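Local coordinates for protein AvrRxo1-ORF1 (PDB 4Z8T) that acts as a Xanthomonas type III effector, binds its partner AvrRxo1-ORF2 and, with its polynucleotide kinase domain, probably transfers phosphate to a substrate, at residues G30-H33 and P34-K38; R80-T83 and K84-V88; S114-G117 and A118-S122; R207-Y210 and P211-S214. All coordinates share one frame; numbering follows the deposited sequence.

Interaction 1: residues G30-H33 and P34-K38; sequences GNWH and PERRK
Arg37 starts out extended but turns sharply about CG-CD (chi3 45°), a bend that folds its guanidinium back over the loop leading into the helix, toward Trp32 and Gly30. Arg37 NH1 ends 2.7 Å from Trp32 O, close, yet with its N-H directed too poorly to count as a hydrogen bond. Gly30 O stands near the guanidinium plane at the edge, 3.5 Å from Arg37 NH1, while Pro34 N lies 3.6 Å above one face, displaced toward the rim. Trp32 holds CG opposite its carbonyl carbon, which sends the indole alongside Arg36. Its CE3 atom meets Arg36 CG at 4.0 Å, and beyond this touch the indole and guanidinium planes stand 21° apart. His33 is the N-cap. Its carbonyl O takes the nearly straight bond from Arg37 N (2.9 Å, 164°) and a weak one from Arg36 N, closing the first turn behind Pro34. A water in the imidazole plane, 2.6 Å from His33 ND1, donates to Glu35 OE1 at 2.9 Å and bridges the two side chains at the start of the helix. Trp32 NE1 bonds to Leu26 O, and the ring packs against helix 6-10 and Phe132. Arg36 makes a cation-pi contact with Tyr10 of helix 6-10 and, through NE, a salt bridge with Glu129 of helix 123-141, tying the start of helix 34-60 to both.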
loop_
_atom_site.group_PDB
_atom_site.type_symbol
_atom_site.label_atom_id
_atom_site.label_comp_id
_atom_site.label_asym_id
_atom_site.label_seq_id
_atom_site.Cartn_x
_atom_site.Cartn_y
_atom_site.Cartn_z
ATOM N N GLY A 30 30.330 -19.180 36.052
ATOM C CA GLY A 30 31.698 -19.277 36.535
ATOM C C GLY A 30 32.798 -19.263 35.485
ATOM O O GLY A 30 33.956 -19.557 35.793
ATOM N N ASN A 31 32.445 -18.937 34.245
ATOM C CA ASN A 31 33.435 -18.755 33.188
ATOM C C ASN A 31 33.707 -17.271 32.962
ATOM O O ASN A 31 34.213 -16.863 31.914
ATOM C CB ASN A 31 32.965 -19.415 31.892
ATOM C CG ASN A 31 33.348 -20.878 31.815
ATOM O OD1 ASN A 31 34.449 -21.265 32.214
ATOM N ND2 ASN A 31 32.443 -21.701 31.299
ATOM N N TRP A 32 33.356 -16.471 33.963
ATOM C CA TRP A 32 33.570 -15.033 33.924
ATOM C C TRP A 32 34.618 -14.659 34.958
ATOM O O TRP A 32 34.791 -15.363 35.956
ATOM C CB TRP A 32 32.264 -14.297 34.242
ATOM C CG TRP A 32 31.146 -14.554 33.270
ATOM C CD1 TRP A 32 30.292 -15.616 33.261
ATOM C CD2 TRP A 32 30.753 -13.716 32.173
ATOM N NE1 TRP A 32 29.397 -15.494 32.226
ATOM C CE2 TRP A 32 29.659 -14.337 31.541
ATOM C CE3 TRP A 32 31.228 -12.505 31.661
ATOM C CZ2 TRP A 32 29.028 -13.784 30.423
ATOM C CZ3 TRP A 32 30.608 -11.960 30.560
ATOM C CH2 TRP A 32 29.518 -12.600 29.946
ATOM N N HIS A 33 35.322 -13.558 34.716
ATOM C CA HIS A 33 36.201 -12.982 35.726
ATOM C C HIS A 33 35.405 -12.718 36.995
ATOM O O HIS A 33 34.261 -12.279 36.922
ATOM C CB HIS A 33 36.793 -11.668 35.235
ATOM C CG HIS A 33 38.006 -11.832 34.381
ATOM N ND1 HIS A 33 39.289 -11.690 34.874
ATOM C CD2 HIS A 33 38.145 -12.125 33.065
ATOM C CE1 HIS A 33 40.158 -11.886 33.902
ATOM N NE2 HIS A 33 39.488 -12.155 32.791
ATOM N N PRO A 34 36.005 -13.005 38.162
ATOM C CA PRO A 34 35.368 -12.819 39.470
ATOM C C PRO A 34 34.694 -11.460 39.652
ATOM O O PRO A 34 33.590 -11.417 40.191
ATOM C CB PRO A 34 36.536 -12.975 40.463
ATOM C CG PRO A 34 37.747 -13.353 39.633
ATOM C CD PRO A 34 37.256 -13.767 38.288
ATOM N N GLU A 35 35.334 -10.374 39.223
ATOM C CA GLU A 35 34.722 -9.059 39.373
ATOM C C GLU A 35 33.445 -8.973 38.558
ATOM O O GLU A 35 32.459 -8.375 38.994
ATOM C CB GLU A 35 35.668 -7.944 38.925
ATOM C CG GLU A 35 36.898 -7.770 39.788
ATOM C CD GLU A 35 38.050 -8.639 39.341
ATOM O OE1 GLU A 35 37.827 -9.612 38.585
ATOM O OE2 GLU A 35 39.196 -8.343 39.743
ATOM N N ARG A 36 33.464 -9.563 37.370
ATOM C CA ARG A 36 32.294 -9.486 36.498
ATOM C C ARG A 36 31.185 -10.369 37.041
ATOM O O ARG A 36 30.007 -10.019 36.971
ATOM C CB ARG A 36 32.642 -9.880 35.063
ATOM C CG ARG A 36 31.667 -9.296 34.040
ATOM C CD ARG A 36 31.791 -7.790 33.978
ATOM N NE ARG A 36 30.947 -7.200 32.930
ATOM C CZ ARG A 36 30.943 -5.907 32.645
ATOM N NH1 ARG A 36 31.734 -5.096 33.329
ATOM N NH2 ARG A 36 30.173 -5.427 31.671
ATOM N N ARG A 37 31.581 -11.512 37.592
ATOM C CA ARG A 37 30.676 -12.420 38.280
ATOM C C ARG A 37 29.954 -11.673 39.395
ATOM O O ARG A 37 28.738 -11.817 39.572
ATOM C CB ARG A 37 31.500 -13.578 38.858
ATOM C CG ARG A 37 30.747 -14.865 39.114
ATOM C CD ARG A 37 31.690 -16.070 39.037
ATOM N NE ARG A 37 32.957 -15.874 39.731
ATOM C CZ ARG A 37 34.139 -16.266 39.259
ATOM N NH1 ARG A 37 34.223 -16.879 38.089
ATOM N NH2 ARG A 37 35.240 -16.043 39.960
ATOM N N LYS A 38 30.697 -10.856 40.136
ATOM C CA LYS A 38 30.118 -10.074 41.224
ATOM C C LYS A 38 29.117 -9.038 40.712
ATOM O O LYS A 38 28.072 -8.828 41.329
ATOM C CB LYS A 38 31.215 -9.379 42.034
ATOM C CG LYS A 38 32.074 -10.309 42.881
ATOM C CD LYS A 38 33.094 -9.492 43.678
ATOM C CE LYS A 38 34.257 -10.341 44.198
ATOM N NZ LYS A 38 33.873 -11.236 45.322
HETATM O O HOH W 1 39.957 -10.935 37.220
#

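Interaction 2: residues R80-T83 and K84-V88; sequences RIAT and KKIPV
Ile86 folds back over Ala82, one helical turn earlier. Its CB lies 3.5 Å from Ala82 O; CG1, set opposite the carbonyl carbon beside the backbone N, passes 4.0 Å from Ala82 CA; and CD1, at the tip of the extended branch, reaches Ala82 CA at 3.7 Å and Ala82 CB at 4.1 Å. Ile86 N also donates to Ala82 O, from 43° out of the carbonyl plane, a tilt that accompanies the end of helix 78-85, where Ile86 leaves helical angles and serves as N-cap of helix 87-95. Helix 78-85 opens at the end of a loop that fits a Walker A motif, as expected of a P-loop kinase related to zeta toxins. Thr83 OG1 bonds to the carbonyl of Thr79 within that pattern. The inner face of the helix lies on the central sheet, Ala82 and Ile86 on Leu70 of strand 66-71, Ile81 and Lys85 on Phe243 of strand 238-245. Beside Ile86, Lys85 N makes the shorter bond to Ile81 O (2.7 Å). A chi1 of -56° puts Lys85 CG beside the backbone N, where it meets Ile81 CD1 at 3.9 Å; the chain bends away beyond it. On the exposed face Arg80 and Lys84 run side by side in the same direction, the like-charged Arg80 NH2 and Lys84 NZ 4.0 Å apart; a sulfate ion lies about 5 Å from the Arg80 side chain.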
loop_
_atom_site.group_PDB
_atom_site.type_symbol
_atom_site.label_atom_id
_atom_site.label_comp_id
_atom_site.label_asym_id
_atom_site.label_seq_id
_atom_site.Cartn_x
_atom_site.Cartn_y
_atom_site.Cartn_z
ATOM N N ARG A 80 3.707 3.791 27.071
ATOM C CA ARG A 80 2.500 4.572 27.288
ATOM C C ARG A 80 1.242 3.695 27.315
ATOM O O ARG A 80 0.338 3.913 28.129
ATOM C CB ARG A 80 2.385 5.666 26.221
ATOM C CG ARG A 80 1.285 6.670 26.494
ATOM C CD ARG A 80 1.208 7.725 25.393
ATOM N NE ARG A 80 -0.097 8.377 25.380
ATOM C CZ ARG A 80 -0.442 9.355 26.209
ATOM N NH1 ARG A 80 0.423 9.791 27.114
ATOM N NH2 ARG A 80 -1.650 9.896 26.135
ATOM N N ILE A 81 1.185 2.694 26.440
ATOM C CA ILE A 81 0.056 1.756 26.473
ATOM C C ILE A 81 -0.021 0.967 27.789
ATOM O O ILE A 81 -1.102 0.837 28.382
ATOM C CB ILE A 81 0.068 0.798 25.265
ATOM C CG1 ILE A 81 -0.404 1.535 24.012
ATOM C CG2 ILE A 81 -0.823 -0.421 25.522
ATOM C CD1 ILE A 81 -1.881 1.914 24.023
ATOM N N ALA A 82 1.116 0.458 28.257
ATOM C CA ALA A 82 1.153 -0.233 29.548
ATOM C C ALA A 82 0.639 0.671 30.665
ATOM O O ALA A 82 -0.184 0.261 31.491
ATOM C CB ALA A 82 2.560 -0.728 29.854
ATOM N N THR A 83 1.095 1.920 30.658
ATOM C CA THR A 83 0.743 2.893 31.686
ATOM C C THR A 83 -0.753 3.224 31.704
ATOM O O THR A 83 -1.366 3.340 32.763
ATOM C CB THR A 83 1.571 4.187 31.497
ATOM O OG1 THR A 83 2.969 3.877 31.607
ATOM C CG2 THR A 83 1.187 5.250 32.524
ATOM N N LYS A 84 -1.340 3.350 30.524
ATOM C CA LYS A 84 -2.703 3.834 30.386
ATOM C C LYS A 84 -3.736 2.718 30.317
ATOM O O LYS A 84 -4.868 2.870 30.806
ATOM C CB LYS A 84 -2.773 4.665 29.112
ATOM C CG LYS A 84 -4.121 5.244 28.773
ATOM C CD LYS A 84 -4.009 6.035 27.473
ATOM C CE LYS A 84 -5.296 6.764 27.130
ATOM N NZ LYS A 84 -5.026 7.837 26.127
ATOM N N LYS A 85 -3.352 1.596 29.713
ATOM C CA LYS A 85 -4.330 0.564 29.378
ATOM C C LYS A 85 -4.221 -0.699 30.210
ATOM O O LYS A 85 -5.008 -1.630 30.040
ATOM C CB LYS A 85 -4.249 0.210 27.884
ATOM C CG LYS A 85 -4.416 1.392 26.957
ATOM C CD LYS A 85 -5.663 2.211 27.280
ATOM C CE LYS A 85 -6.958 1.417 27.095
ATOM N NZ LYS A 85 -8.155 2.245 27.441
ATOM N N ILE A 86 -3.251 -0.750 31.116
ATOM C CA ILE A 86 -3.136 -1.885 32.027
ATOM C C ILE A 86 -3.039 -1.324 33.443
ATOM O O ILE A 86 -1.971 -1.381 34.058
ATOM C CB ILE A 86 -1.904 -2.800 31.716
ATOM C CG1 ILE A 86 -1.721 -2.994 30.202
ATOM C CG2 ILE A 86 -2.034 -4.149 32.427
ATOM C CD1 ILE A 86 -0.384 -3.610 29.830
ATOM N N PRO A 87 -4.157 -0.781 33.960
ATOM C CA PRO A 87 -4.119 -0.064 35.248
ATOM C C PRO A 87 -3.472 -0.817 36.413
ATOM O O PRO A 87 -2.785 -0.181 37.221
ATOM C CB PRO A 87 -5.602 0.190 35.564
ATOM C CG PRO A 87 -6.288 0.162 34.247
ATOM C CD PRO A 87 -5.519 -0.827 33.391
ATOM N N VAL A 88 -3.699 -2.125 36.543
ATOM C CA VAL A 88 -3.102 -2.850 37.666
ATOM C C VAL A 88 -1.578 -2.878 37.555
ATOM O O VAL A 88 -0.871 -2.778 38.555
ATOM C CB VAL A 88 -3.735 -4.259 37.865
ATOM C CG1 VAL A 88 -3.185 -5.296 36.868
ATOM C CG2 VAL A 88 -3.555 -4.741 39.295
#

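Interaction 3: residues S114-G117 and A118-S122; sequences SETG and AKIFS
Ser114 meets the Phe121 ring edge-on: OG lies near the ring plane, 3.4 Å from CE2 and 3.7 Å from CD2, where the ring carries its C-H groups. The same OG is bonded to Leu111 O and to Arg36 NH1, which fix the hydroxyl beside the aromatic edge. One face of the ring is taken by Ile120, whose CD1 sits 3.2 Å above the plane, over its centre. To get there the Ile120 side chain adopts a chi2 of 98°, well off a staggered position, which lays its CD1 on the ring of the next residue. These residues belong to the loop that joins helix 108-113 to helix 123-141 within the zeta toxin-like part of the chain. Ser114, just past helix 108-113, has a positive phi, Gly117 turns the backbone at another, and Ser122 is N-cap of the second helix; its side chain caps a following backbone N while Gln125 OE1 accepts from Ser122 N, consistent with a capping box. Thr116 OG1 faces Ala118 O at 3.2 Å with an angle too poor for a hydrogen bond, being bonded instead to Lys113 O. Phe121 also packs on Thr6, Ile9 and Tyr10 of helix 6-10.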
loop_
_atom_site.group_PDB
_atom_site.type_symbol
_atom_site.label_atom_id
_atom_site.label_comp_id
_atom_site.label_asym_id
_atom_site.label_seq_id
_atom_site.Cartn_x
_atom_site.Cartn_y
_atom_site.Cartn_z
ATOM N N SER A 114 29.806 -0.300 34.009
ATOM C CA SER A 114 30.722 -1.212 34.716
ATOM C C SER A 114 31.194 -0.658 36.069
ATOM O O SER A 114 32.351 -0.871 36.472
ATOM C CB SER A 114 31.924 -1.555 33.827
ATOM O OG SER A 114 31.523 -2.284 32.676
ATOM N N GLU A 115 30.292 0.051 36.751
ATOM C CA GLU A 115 30.543 0.654 38.063
ATOM C C GLU A 115 31.644 1.706 38.063
ATOM O O GLU A 115 32.122 2.100 39.134
ATOM C CB GLU A 115 30.837 -0.417 39.115
ATOM C CG GLU A 115 29.732 -1.444 39.296
ATOM C CD GLU A 115 30.043 -2.462 40.374
ATOM O OE1 GLU A 115 31.236 -2.784 40.584
ATOM O OE2 GLU A 115 29.094 -2.937 41.029
ATOM N N THR A 116 32.027 2.173 36.876
ATOM C CA THR A 116 33.094 3.169 36.766
ATOM C C THR A 116 32.601 4.601 36.833
ATOM O O THR A 116 33.399 5.518 37.033
ATOM C CB THR A 116 33.920 3.013 35.477
ATOM O OG1 THR A 116 33.158 3.484 34.356
ATOM C CG2 THR A 116 34.321 1.566 35.266
ATOM N N GLY A 117 31.300 4.797 36.640
ATOM C CA GLY A 117 30.724 6.126 36.699
ATOM C C GLY A 117 30.433 6.772 35.357
ATOM O O GLY A 117 29.845 7.859 35.300
ATOM N N ALA A 118 30.854 6.120 34.275
ATOM C CA ALA A 118 30.607 6.621 32.933
ATOM C C ALA A 118 30.424 5.451 31.987
ATOM O O ALA A 118 30.970 4.373 32.224
ATOM C CB ALA A 118 31.761 7.508 32.464
ATOM N N LYS A 119 29.653 5.659 30.922
ATOM C CA LYS A 119 29.463 4.612 29.923
ATOM C C LYS A 119 30.717 4.491 29.082
ATOM O O LYS A 119 31.132 5.449 28.425
ATOM C CB LYS A 119 28.276 4.922 29.006
ATOM C CG LYS A 119 26.912 4.729 29.635
ATOM C CD LYS A 119 25.803 5.073 28.638
ATOM C CE LYS A 119 24.427 4.788 29.222
ATOM N NZ LYS A 119 23.336 5.012 28.221
ATOM N N ILE A 120 31.317 3.308 29.091
ATOM C CA ILE A 120 32.520 3.090 28.314
ATOM C C ILE A 120 32.390 1.975 27.279
ATOM O O ILE A 120 33.262 1.811 26.419
ATOM C CB ILE A 120 33.712 2.869 29.241
ATOM C CG1 ILE A 120 33.420 1.741 30.217
ATOM C CG2 ILE A 120 34.004 4.140 30.018
ATOM C CD1 ILE A 120 33.998 0.444 29.785
ATOM N N PHE A 121 31.301 1.210 27.360
ATOM C CA PHE A 121 30.981 0.213 26.343
ATOM C C PHE A 121 29.703 0.627 25.617
ATOM O O PHE A 121 28.829 1.251 26.208
ATOM C CB PHE A 121 30.738 -1.155 26.976
ATOM C CG PHE A 121 31.937 -1.740 27.654
ATOM C CD1 PHE A 121 33.118 -1.939 26.955
ATOM C CD2 PHE A 121 31.868 -2.136 28.986
ATOM C CE1 PHE A 121 34.228 -2.501 27.592
ATOM C CE2 PHE A 121 32.973 -2.697 29.627
ATOM C CZ PHE A 121 34.149 -2.880 28.925
ATOM N N SER A 122 29.599 0.271 24.344
ATOM C CA SER A 122 28.392 0.568 23.573
ATOM C C SER A 122 27.304 -0.451 23.876
ATOM O O SER A 122 27.578 -1.516 24.435
ATOM C CB SER A 122 28.697 0.534 22.083
ATOM O OG SER A 122 28.980 -0.783 21.649
#

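Interaction 4: residues R207-Y210 and P211-S214; sequences RPPY and PVVS
The Tyr210 ring has a water in its plane at the hydroxyl edge, while Ser214 CB approaches obliquely, 3.5 Å from CE1. That water is 2.5 Å from Tyr210 OH and 2.8 Å from Ser214 OG, bridging two hydroxyls that are too far apart to meet directly. Tyr210 CG opposite the backbone N (chi1 -172°) swings the ring along the first turn to reach Ser214. Leu189 and Leu193 of helix 189-198 and Trp322 of helix 322-331 also touch the ring. Pro209 is the N-cap of helix 210-222, and Pro211 sits in the first turn, where no N-H is needed. Val212 N bonds weakly to Pro209 O, and Ser214 N makes a nearly straight bond to Tyr210 O (2.9 Å, 170°). Ahead of the helix, the Pro208 ring lies across the two valines at about a right angle, its CB 3.6 Å from Val212 CG1 and its CG 3.9 Å from Val213 CG2; the other branch of Val212, CG2, meets Pro209 CD at 4.0 Å. Trp97 of the AvrRxo1-ORF2 chain packs on Pro208 and Pro209, and Tyr78 of that chain on Pro211. Val213 O accepts from Asn73 ND2, within the presumed P-loop.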
loop_
_atom_site.group_PDB
_atom_site.type_symbol
_atom_site.label_atom_id
_atom_site.label_comp_id
_atom_site.label_asym_id
_atom_site.label_seq_id
_atom_site.Cartn_x
_atom_site.Cartn_y
_atom_site.Cartn_z
ATOM N N ARG A 207 18.733 2.426 21.027
ATOM C CA ARG A 207 18.803 3.131 19.748
ATOM C C ARG A 207 19.396 2.216 18.683
ATOM O O ARG A 207 20.566 2.334 18.337
ATOM C CB ARG A 207 19.678 4.383 19.893
ATOM C CG ARG A 207 19.126 5.409 20.874
ATOM C CD ARG A 207 20.193 6.408 21.311
ATOM N NE ARG A 207 21.092 5.841 22.317
ATOM C CZ ARG A 207 22.381 5.593 22.111
ATOM N NH1 ARG A 207 22.925 5.843 20.928
ATOM N NH2 ARG A 207 23.128 5.083 23.083
ATOM N N PRO A 208 18.593 1.287 18.162
ATOM C CA PRO A 208 19.118 0.335 17.180
ATOM C C PRO A 208 19.235 0.932 15.792
ATOM O O PRO A 208 18.618 1.973 15.506
ATOM C CB PRO A 208 18.057 -0.774 17.169
ATOM C CG PRO A 208 16.803 -0.102 17.600
ATOM C CD PRO A 208 17.216 0.959 18.577
ATOM N N PRO A 209 20.025 0.283 14.928
ATOM C CA PRO A 209 20.140 0.704 13.531
ATOM C C PRO A 209 18.902 0.306 12.730
ATOM O O PRO A 209 18.056 -0.470 13.222
ATOM C CB PRO A 209 21.371 -0.063 13.040
ATOM C CG PRO A 209 21.389 -1.302 13.873
ATOM C CD PRO A 209 20.910 -0.859 15.235
ATOM N N TYR A 210 18.800 0.846 11.518
ATOM C CA TYR A 210 17.640 0.632 10.668
ATOM C C TYR A 210 17.202 -0.835 10.488
ATOM O O TYR A 210 16.007 -1.122 10.600
ATOM C CB TYR A 210 17.841 1.301 9.293
ATOM C CG TYR A 210 16.600 1.276 8.427
ATOM C CD1 TYR A 210 16.300 0.175 7.642
ATOM C CD2 TYR A 210 15.740 2.361 8.387
ATOM C CE1 TYR A 210 15.168 0.134 6.868
ATOM C CE2 TYR A 210 14.598 2.332 7.599
ATOM C CZ TYR A 210 14.326 1.216 6.846
ATOM O OH TYR A 210 13.199 1.168 6.055
ATOM N N PRO A 211 18.133 -1.753 10.151
ATOM C CA PRO A 211 17.668 -3.117 9.878
ATOM C C PRO A 211 16.923 -3.765 11.052
ATOM O O PRO A 211 16.014 -4.578 10.837
ATOM C CB PRO A 211 18.967 -3.882 9.596
ATOM C CG PRO A 211 19.908 -2.832 9.095
ATOM C CD PRO A 211 19.589 -1.623 9.935
ATOM N N VAL A 212 17.302 -3.420 12.274
ATOM C CA VAL A 212 16.617 -3.947 13.452
ATOM C C VAL A 212 15.160 -3.491 13.488
ATOM O O VAL A 212 14.249 -4.272 13.770
ATOM C CB VAL A 212 17.344 -3.494 14.728
ATOM C CG1 VAL A 212 16.539 -3.837 15.995
ATOM C CG2 VAL A 212 18.742 -4.134 14.784
ATOM N N VAL A 213 14.941 -2.214 13.216
ATOM C CA VAL A 213 13.592 -1.658 13.281
ATOM C C VAL A 213 12.724 -2.151 12.122
ATOM O O VAL A 213 11.547 -2.496 12.303
ATOM C CB VAL A 213 13.658 -0.117 13.322
ATOM C CG1 VAL A 213 12.262 0.474 13.524
ATOM C CG2 VAL A 213 14.589 0.321 14.454
ATOM N N SER A 214 13.299 -2.228 10.929
ATOM C CA SER A 214 12.543 -2.700 9.765
ATOM C C SER A 214 12.244 -4.190 9.825
ATOM O O SER A 214 11.105 -4.612 9.617
ATOM C CB SER A 214 13.273 -2.341 8.468
ATOM O OG SER A 214 12.463 -2.666 7.346
HETATM O O HOH W 2 12.248 -1.002 5.155
#

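The four contacts follow one another along the chain, each at a helix end or in the loop joining two helices. Interactions 1 and 3, with centres about 17 Å apart, touch through Arg36 and Ser114, joining the start of helix 34-60 to the loop between helices 108-113 and 123-141. Interaction 4 opens helix 210-222; its nearest atoms come within about 5 Å of interaction 3 without touching. Interaction 2 stands apart, about 38 Å from interaction 1 and 26 Å from interaction 4 between centres, on the helix that follows the presumed P-loop and against the central sheet. Interaction 4 links the AvrRxo1-ORF2 surface to that same loop through Val213 and Asn73.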